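Local coordinates for DUF3992 domain-containing protein (Bacillus cereus, PDB 7A02), which is of unknown biochemical function but assembles in many copies into disulfide-linked pili, the appendages of Bacillus cereus endospores, at residues A[35-40]-A[93-98]; A[72-77]-A[87-92]. One frame throughout, in Å; residues are numbered along the deposited sequence.

Contact 1 of 2, residues A[35-40]-A[93-98]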
ATOM      1  N   ILE A  35       8.423 -53.378 -23.516  1.00 57.81           N
ATOM      2  CA  ILE A  35       8.428 -52.197 -22.662  1.00 57.81           C
ATOM      3  C   ILE A  35       9.802 -51.552 -22.703  1.00 57.81           C
ATOM      4  O   ILE A  35      10.821 -52.203 -22.445  1.00 57.81           O
ATOM      5  CB  ILE A  35       8.041 -52.568 -21.225  1.00 57.81           C
ATOM      6  CG1 ILE A  35       6.720 -53.327 -21.205  1.00 57.81           C
ATOM      7  CG2 ILE A  35       7.943 -51.328 -20.372  1.00 57.81           C
ATOM      8  CD1 ILE A  35       5.524 -52.457 -21.463  1.00 57.81           C
ATOM      9  N   ILE A  36       9.837 -50.262 -23.010  1.00 52.95           N
ATOM     10  CA  ILE A  36      11.086 -49.524 -23.124  1.00 52.95           C
ATOM     11  C   ILE A  36      11.213 -48.456 -22.050  1.00 52.95           C
ATOM     12  O   ILE A  36      12.329 -47.970 -21.806  1.00 52.95           O
ATOM     13  CB  ILE A  36      11.226 -48.908 -24.531  1.00 52.95           C
ATOM     14  CG1 ILE A  36      12.543 -48.186 -24.730  1.00 52.95           C
ATOM     15  CG2 ILE A  36      10.131 -47.929 -24.785  1.00 52.95           C
ATOM     16  CD1 ILE A  36      12.704 -47.672 -26.126  1.00 52.95           C
ATOM     17  N   TYR A  37      10.127 -48.115 -21.362  1.00 51.64           N
ATOM     18  CA  TYR A  37      10.134 -47.089 -20.330  1.00 51.64           C
ATOM     19  C   TYR A  37       8.876 -47.232 -19.490  1.00 51.64           C
ATOM     20  O   TYR A  37       7.820 -47.579 -20.016  1.00 51.64           O
ATOM     21  CB  TYR A  37      10.203 -45.696 -20.956  1.00 51.64           C
ATOM     22  CG  TYR A  37      10.113 -44.575 -19.964  1.00 51.64           C
ATOM     23  CD1 TYR A  37      11.223 -44.162 -19.257  1.00 51.64           C
ATOM     24  CD2 TYR A  37       8.921 -43.925 -19.740  1.00 51.64           C
ATOM     25  CE1 TYR A  37      11.144 -43.142 -18.357  1.00 51.64           C
ATOM     26  CE2 TYR A  37       8.836 -42.905 -18.842  1.00 51.64           C
ATOM     27  CZ  TYR A  37       9.949 -42.520 -18.155  1.00 51.64           C
ATOM     28  OH  TYR A  37       9.860 -41.494 -17.261  1.00 51.64           O
ATOM     29  N   ALA A  38       8.993 -46.964 -18.194  1.00 51.40           N
ATOM     30  CA  ALA A  38       7.858 -47.089 -17.294  1.00 51.40           C
ATOM     31  C   ALA A  38       8.073 -46.208 -16.075  1.00 51.40           C
ATOM     32  O   ALA A  38       9.202 -46.011 -15.631  1.00 51.40           O
ATOM     33  CB  ALA A  38       7.645 -48.536 -16.858  1.00 51.40           C
ATOM     34  N   ASP A  39       6.977 -45.695 -15.527  1.00 54.62           N
ATOM     35  CA  ASP A  39       7.044 -44.842 -14.352  1.00 54.62           C
ATOM     36  C   ASP A  39       5.795 -45.048 -13.512  1.00 54.62           C
ATOM     37  O   ASP A  39       4.925 -45.856 -13.840  1.00 54.62           O
ATOM     38  CB  ASP A  39       7.189 -43.372 -14.740  1.00 54.62           C
ATOM     39  CG  ASP A  39       6.009 -42.860 -15.522  1.00 54.62           C
ATOM     40  OD1 ASP A  39       5.882 -41.635 -15.676  1.00 54.62           O
ATOM     41  OD2 ASP A  39       5.208 -43.681 -15.996  1.00 54.62           O
ATOM     42  N   ASN A  40       5.711 -44.302 -12.415  1.00 51.43           N
ATOM     43  CA  ASN A  40       4.499 -44.252 -11.623  1.00 51.43           C
ATOM     44  C   ASN A  40       4.080 -42.831 -11.286  1.00 51.43           C
ATOM     45  O   ASN A  40       3.096 -42.651 -10.565  1.00 51.43           O
ATOM     46  CB  ASN A  40       4.661 -45.064 -10.331  1.00 51.43           C
ATOM     47  CG  ASN A  40       5.725 -44.511  -9.432  1.00 51.43           C
ATOM     48  OD1 ASN A  40       6.448 -43.597  -9.804  1.00 51.43           O
ATOM     49  ND2 ASN A  40       5.837 -45.066  -8.238  1.00 51.43           N
ATOM     50  N   ASP A  93       2.088 -43.458 -19.045  1.00 57.40           N
ATOM     51  CA  ASP A  93       2.476 -44.405 -18.013  1.00 57.40           C
ATOM     52  C   ASP A  93       3.560 -45.365 -18.479  1.00 57.40           C
ATOM     53  O   ASP A  93       4.496 -45.645 -17.730  1.00 57.40           O
ATOM     54  CB  ASP A  93       1.236 -45.180 -17.553  1.00 57.40           C
ATOM     55  CG  ASP A  93       1.495 -46.033 -16.334  1.00 57.40           C
ATOM     56  OD1 ASP A  93       2.641 -46.062 -15.844  1.00 57.40           O
ATOM     57  OD2 ASP A  93       0.540 -46.679 -15.856  1.00 57.40           O
ATOM     58  N   THR A  94       3.467 -45.880 -19.702  1.00 57.30           N
ATOM     59  CA  THR A  94       4.486 -46.770 -20.237  1.00 57.30           C
ATOM     60  C   THR A  94       4.756 -46.406 -21.685  1.00 57.30           C
ATOM     61  O   THR A  94       3.990 -45.679 -22.316  1.00 57.30           O
ATOM     62  CB  THR A  94       4.075 -48.242 -20.155  1.00 57.30           C
ATOM     63  OG1 THR A  94       2.847 -48.431 -20.861  1.00 57.30           O
ATOM     64  CG2 THR A  94       3.894 -48.678 -18.719  1.00 57.30           C
ATOM     65  N   VAL A  95       5.865 -46.910 -22.213  1.00 53.46           N
ATOM     66  CA  VAL A  95       6.192 -46.789 -23.627  1.00 53.46           C
ATOM     67  C   VAL A  95       6.576 -48.165 -24.142  1.00 53.46           C
ATOM     68  O   VAL A  95       7.316 -48.897 -23.478  1.00 53.46           O
ATOM     69  CB  VAL A  95       7.330 -45.782 -23.879  1.00 53.46           C
ATOM     70  CG1 VAL A  95       7.458 -45.505 -25.350  1.00 53.46           C
ATOM     71  CG2 VAL A  95       7.083 -44.500 -23.133  1.00 53.46           C
ATOM     72  N   THR A  96       6.065 -48.529 -25.315  1.00 58.00           N
ATOM     73  CA  THR A  96       6.394 -49.816 -25.911  1.00 58.00           C
ATOM     74  C   THR A  96       6.855 -49.630 -27.344  1.00 58.00           C
ATOM     75  O   THR A  96       6.413 -48.717 -28.048  1.00 58.00           O
ATOM     76  CB  THR A  96       5.214 -50.791 -25.904  1.00 58.00           C
ATOM     77  OG1 THR A  96       4.237 -50.365 -26.857  1.00 58.00           O
ATOM     78  CG2 THR A  96       4.580 -50.859 -24.537  1.00 58.00           C
ATOM     79  N   ILE A  97       7.746 -50.519 -27.769  1.00 61.50           N
ATOM     80  CA  ILE A  97       8.234 -50.553 -29.141  1.00 61.50           C
ATOM     81  C   ILE A  97       7.900 -51.898 -29.765  1.00 61.50           C
ATOM     82  O   ILE A  97       7.920 -52.944 -29.107  1.00 61.50           O
ATOM     83  CB  ILE A  97       9.748 -50.265 -29.237  1.00 61.50           C
ATOM     84  CG1 ILE A  97      10.548 -51.321 -28.485  1.00 61.50           C
ATOM     85  CG2 ILE A  97      10.067 -48.885 -28.730  1.00 61.50           C
ATOM     86  CD1 ILE A  97      12.020 -51.233 -28.725  1.00 61.50           C
ATOM     87  N   LEU A  98       7.561 -51.852 -31.051  1.00 69.86           N
ATOM     88  CA  LEU A  98       7.188 -53.029 -31.823  1.00 69.86           C
ATOM     89  C   LEU A  98       7.953 -53.009 -33.134  1.00 69.86           C
ATOM     90  O   LEU A  98       7.969 -51.988 -33.825  1.00 69.86           O
ATOM     91  CB  LEU A  98       5.685 -53.051 -32.093  1.00 69.86           C
ATOM     92  CG  LEU A  98       5.160 -54.266 -32.845  1.00 69.86           C
ATOM     93  CD1 LEU A  98       5.390 -55.515 -32.044  1.00 69.86           C
ATOM     94  CD2 LEU A  98       3.691 -54.093 -33.151  1.00 69.86           C
TER

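Contact 2 of 2, residues A[72-77]-A[87-92]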
ATOM      1  N   THR A  72      -4.773 -46.486 -22.872  1.00 61.12           N
ATOM      2  CA  THR A  72      -5.165 -45.618 -23.973  1.00 61.12           C
ATOM      3  C   THR A  72      -3.913 -45.133 -24.682  1.00 61.12           C
ATOM      4  O   THR A  72      -3.027 -44.553 -24.051  1.00 61.12           O
ATOM      5  CB  THR A  72      -5.988 -44.432 -23.473  1.00 61.12           C
ATOM      6  OG1 THR A  72      -7.186 -44.913 -22.854  1.00 61.12           O
ATOM      7  CG2 THR A  72      -6.359 -43.524 -24.628  1.00 61.12           C
ATOM      8  N   ALA A  73      -3.848 -45.360 -25.989  1.00 57.50           N
ATOM      9  CA  ALA A  73      -2.688 -44.949 -26.763  1.00 57.50           C
ATOM     10  C   ALA A  73      -2.706 -43.446 -26.990  1.00 57.50           C
ATOM     11  O   ALA A  73      -3.231 -42.975 -28.002  1.00 57.50           O
ATOM     12  CB  ALA A  73      -2.645 -45.690 -28.098  1.00 57.50           C
ATOM     13  N   VAL A  74      -2.138 -42.685 -26.054  1.00 56.17           N
ATOM     14  CA  VAL A  74      -2.138 -41.236 -26.187  1.00 56.17           C
ATOM     15  C   VAL A  74      -1.283 -40.770 -27.356  1.00 56.17           C
ATOM     16  O   VAL A  74      -1.501 -39.669 -27.869  1.00 56.17           O
ATOM     17  CB  VAL A  74      -1.676 -40.574 -24.878  1.00 56.17           C
ATOM     18  CG1 VAL A  74      -2.456 -41.125 -23.712  1.00 56.17           C
ATOM     19  CG2 VAL A  74      -0.203 -40.791 -24.666  1.00 56.17           C
ATOM     20  N   GLU A  75      -0.321 -41.577 -27.800  1.00 56.91           N
ATOM     21  CA  GLU A  75       0.546 -41.209 -28.910  1.00 56.91           C
ATOM     22  C   GLU A  75       1.086 -42.464 -29.578  1.00 56.91           C
ATOM     23  O   GLU A  75       1.367 -43.458 -28.906  1.00 56.91           O
ATOM     24  CB  GLU A  75       1.708 -40.336 -28.443  1.00 56.91           C
ATOM     25  CG  GLU A  75       1.415 -38.864 -28.460  1.00 56.91           C
ATOM     26  CD  GLU A  75       1.614 -38.268 -29.824  1.00 56.91           C
ATOM     27  OE1 GLU A  75       0.611 -37.903 -30.467  1.00 56.91           O
ATOM     28  OE2 GLU A  75       2.776 -38.171 -30.259  1.00 56.91           O
ATOM     29  N   THR A  76       1.250 -42.398 -30.899  1.00 56.87           N
ATOM     30  CA  THR A  76       1.781 -43.511 -31.676  1.00 56.87           C
ATOM     31  C   THR A  76       2.531 -42.962 -32.878  1.00 56.87           C
ATOM     32  O   THR A  76       1.988 -42.141 -33.620  1.00 56.87           O
ATOM     33  CB  THR A  76       0.662 -44.445 -32.137  1.00 56.87           C
ATOM     34  OG1 THR A  76       0.186 -45.207 -31.023  1.00 56.87           O
ATOM     35  CG2 THR A  76       1.167 -45.393 -33.205  1.00 56.87           C
ATOM     36  N   ILE A  77       3.769 -43.416 -33.074  1.00 56.55           N
ATOM     37  CA  ILE A  77       4.603 -42.960 -34.180  1.00 56.55           C
ATOM     38  C   ILE A  77       5.219 -44.169 -34.870  1.00 56.55           C
ATOM     39  O   ILE A  77       5.617 -45.134 -34.211  1.00 56.55           O
ATOM     40  CB  ILE A  77       5.705 -41.994 -33.700  1.00 56.55           C
ATOM     41  CG1 ILE A  77       5.093 -40.739 -33.092  1.00 56.55           C
ATOM     42  CG2 ILE A  77       6.579 -41.573 -34.851  1.00 56.55           C
ATOM     43  CD1 ILE A  77       6.094 -39.875 -32.379  1.00 56.55           C
ATOM     44  N   PHE A  87       9.541 -36.050 -30.284  1.00 44.91           N
ATOM     45  CA  PHE A  87       8.243 -35.951 -29.627  1.00 44.91           C
ATOM     46  C   PHE A  87       8.353 -35.181 -28.319  1.00 44.91           C
ATOM     47  O   PHE A  87       9.441 -35.025 -27.756  1.00 44.91           O
ATOM     48  CB  PHE A  87       7.663 -37.337 -29.349  1.00 44.91           C
ATOM     49  CG  PHE A  87       8.585 -38.229 -28.578  1.00 44.91           C
ATOM     50  CD1 PHE A  87       8.707 -38.107 -27.209  1.00 44.91           C
ATOM     51  CD2 PHE A  87       9.330 -39.188 -29.221  1.00 44.91           C
ATOM     52  CE1 PHE A  87       9.554 -38.916 -26.504  1.00 44.91           C
ATOM     53  CE2 PHE A  87      10.174 -40.002 -28.517  1.00 44.91           C
ATOM     54  CZ  PHE A  87      10.288 -39.865 -27.159  1.00 44.91           C
ATOM     55  N   THR A  88       7.193 -34.726 -27.835  1.00 46.35           N
ATOM     56  CA  THR A  88       6.994 -34.308 -26.449  1.00 46.35           C
ATOM     57  C   THR A  88       5.581 -34.689 -26.030  1.00 46.35           C
ATOM     58  O   THR A  88       4.628 -34.476 -26.780  1.00 46.35           O
ATOM     59  CB  THR A  88       7.223 -32.806 -26.254  1.00 46.35           C
ATOM     60  OG1 THR A  88       6.907 -32.449 -24.905  1.00 46.35           O
ATOM     61  CG2 THR A  88       6.353 -32.011 -27.160  1.00 46.35           C
ATOM     62  N   VAL A  89       5.452 -35.271 -24.840  1.00 47.70           N
ATOM     63  CA  VAL A  89       4.218 -35.907 -24.392  1.00 47.70           C
ATOM     64  C   VAL A  89       4.057 -35.684 -22.893  1.00 47.70           C
ATOM     65  O   VAL A  89       5.040 -35.564 -22.158  1.00 47.70           O
ATOM     66  CB  VAL A  89       4.219 -37.418 -24.734  1.00 47.70           C
ATOM     67  CG1 VAL A  89       3.005 -38.116 -24.187  1.00 47.70           C
ATOM     68  CG2 VAL A  89       4.269 -37.626 -26.223  1.00 47.70           C
ATOM     69  N   ARG A  90       2.805 -35.616 -22.438  1.00 52.16           N
ATOM     70  CA  ARG A  90       2.495 -35.550 -21.018  1.00 52.16           C
ATOM     71  C   ARG A  90       1.462 -36.611 -20.670  1.00 52.16           C
ATOM     72  O   ARG A  90       0.767 -37.132 -21.542  1.00 52.16           O
ATOM     73  CB  ARG A  90       1.933 -34.199 -20.605  1.00 52.16           C
ATOM     74  CG  ARG A  90       0.626 -33.893 -21.257  1.00 52.16           C
ATOM     75  CD  ARG A  90       0.010 -32.676 -20.646  1.00 52.16           C
ATOM     76  NE  ARG A  90      -1.319 -32.443 -21.188  1.00 52.16           N
ATOM     77  CZ  ARG A  90      -1.751 -31.288 -21.670  1.00 52.16           C
ATOM     78  NH1 ARG A  90      -0.975 -30.218 -21.652  1.00 52.16           N
ATOM     79  NH2 ARG A  90      -2.981 -31.201 -22.142  1.00 52.16           N
ATOM     80  N   ARG A  91       1.350 -36.897 -19.375  1.00 53.62           N
ATOM     81  CA  ARG A  91       0.453 -37.926 -18.848  1.00 53.62           C
ATOM     82  C   ARG A  91       0.511 -39.222 -19.652  1.00 53.62           C
ATOM     83  O   ARG A  91      -0.415 -39.583 -20.373  1.00 53.62           O
ATOM     84  CB  ARG A  91      -0.994 -37.447 -18.728  1.00 53.62           C
ATOM     85  CG  ARG A  91      -1.336 -36.782 -17.403  1.00 53.62           C
ATOM     86  CD  ARG A  91      -2.329 -35.637 -17.489  1.00 53.62           C
ATOM     87  NE  ARG A  91      -1.867 -34.405 -18.103  1.00 53.62           N
ATOM     88  CZ  ARG A  91      -2.469 -33.239 -17.891  1.00 53.62           C
ATOM     89  NH1 ARG A  91      -2.025 -32.125 -18.450  1.00 53.62           N
ATOM     90  NH2 ARG A  91      -3.541 -33.193 -17.112  1.00 53.62           N
ATOM     91  N   PHE A  92       1.625 -39.926 -19.508  1.00 52.24           N
ATOM     92  CA  PHE A  92       1.757 -41.278 -20.019  1.00 52.24           C
ATOM     93  C   PHE A  92       2.349 -42.162 -18.936  1.00 52.24           C
ATOM     94  O   PHE A  92       3.027 -41.691 -18.023  1.00 52.24           O
ATOM     95  CB  PHE A  92       2.620 -41.330 -21.282  1.00 52.24           C
ATOM     96  CG  PHE A  92       4.018 -40.848 -21.081  1.00 52.24           C
ATOM     97  CD1 PHE A  92       4.321 -39.511 -21.184  1.00 52.24           C
ATOM     98  CD2 PHE A  92       5.031 -41.734 -20.802  1.00 52.24           C
ATOM     99  CE1 PHE A  92       5.600 -39.070 -21.000  1.00 52.24           C
ATOM    100  CE2 PHE A  92       6.309 -41.297 -20.620  1.00 52.24           C
ATOM    101  CZ  PHE A  92       6.594 -39.963 -20.719  1.00 52.24           C
TER

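Contact 1 of 2, residues A[35-40]-A[93-98]
The ring of Y37 leans obliquely against V95, its CD2 lying 3.9 Å from V95 CG2, while toward the loop D39 OD2 comes near D93 OD1. Residues 35-40 and 93-98 are antiparallel neighbours in one sheet of a beta sandwich with jelly-roll topology, and a beta bulge interrupts their pairing: I36 and Y37 both stand opposite V95. The backbone of V95 therefore bonds to two successive residues, I36 N giving a nearly straight bond (179° at the hydrogen) to V95 O at 2.9 Å and V95 N donating to Y37 O at 3.0 Å. Beyond them a weak bond from D39 N to D93 O continues the ladder into the loop.

The bulge turns I36 toward the neighbouring strand. With CG1 anti to the backbone N (chi1 -177°) and the chain extended, I36 CD1 reaches I97 CG2 at 3.9 Å, the two side chains meeting at about a right angle, while CG2 presses on V95 CB at 3.6 Å. Branched aliphatic residues suit this interior, where I25 and W27 of strand 19-29 and F108 of strand 104-114, all from the facing sheet, also meet I36. Y37 is partly exposed, so its aromatic ring can cover V95 and I112 while the phenol suits a site that is not fully buried.

The other face pairs I35 with T96 and A38 with T94, meeting through methyl groups: I35 CD1 on T96 CG2 and A38 CB on T94 CG2. At the loop end, the like charges of D39 and D93 would be expected to disfavour each other, and closeness might raise the proton affinity of one. D93 OD2 has a weak bond from G68 N, whereas D93 OD1 lies 3.5 Å from D39 OD2.

Contact 2 of 2, residues A[72-77]-A[87-92]
An acidic residue supplies the nearest approach of this contact: E75 touches V89 through its aliphatic part, CG lying 3.8 Å from V89 CG2. No hydrogen bond joins residues 72-77 to 87-92. They belong to border strands of the two opposing sheets of a jelly-roll sandwich, run antiparallel with axes 8.4 Å apart, and meet almost entirely through side chains. The short connection between strands 72-79 and 84-90 carries the chain from one sheet to the other.

E75 suits such a place because its methylenes can pack on valine while the carboxylate goes elsewhere. Chi1 (-89°) sets CG beside V89 CG2, and the bend at chi2 (-83°) turns the acid group off the line of its stem. E75 also packs on D39 of the second subunit, so this edge of the sandwich is shared between copies. There F87 and T88 pair in a parallel ladder with a strand of that chain, extending the sheet across the interface.

V74 follows an inverse gamma turn centred on A73, and its compact branches suit a meeting with several partners: CG2 lies 4.2 Å from V89 CG1 and 4.4 Å from F92 CB, and CG1 faces R91 O. The F92 ring itself leads away from V74, with V89 O at its edge and in its plane, so that only the base of the phenylalanine serves this contact.

Toward the start of 87-92, the packing is between I77 and F87. F87 sets its ring edge-to-face with F64 and also packs on F108 and M110, bulk well suited to filling the buried interior. I77, from the opposing strand, touches the stem of that residue and not its ring: I77 CD1 is 4.3 Å from F87 CB.

Contact 1 joins neighbours within one sheet, whereas contact 2 joins strands of the two facing sheets; their outer strands, 34-38 and 72-79, border the same sheet at opposite edges. Backbone hydrogen bonds therefore dominate the first and side-chain packing the second. Each is partly buried: contact 1 has an inner face of I36, Y37 and V95, and an outer one mixing methyl groups and threonines, while in contact 2 I77, F87, V89 and F92 are buried and V74 and E75 partly exposed. The second subunit reaches contact 2, yet no other chain touches contact 1. Strands 84-90 and 94-98 follow each other in sequence, and the contacts meet where Y37 CE2 packs 3.5 Å from F92 CE2.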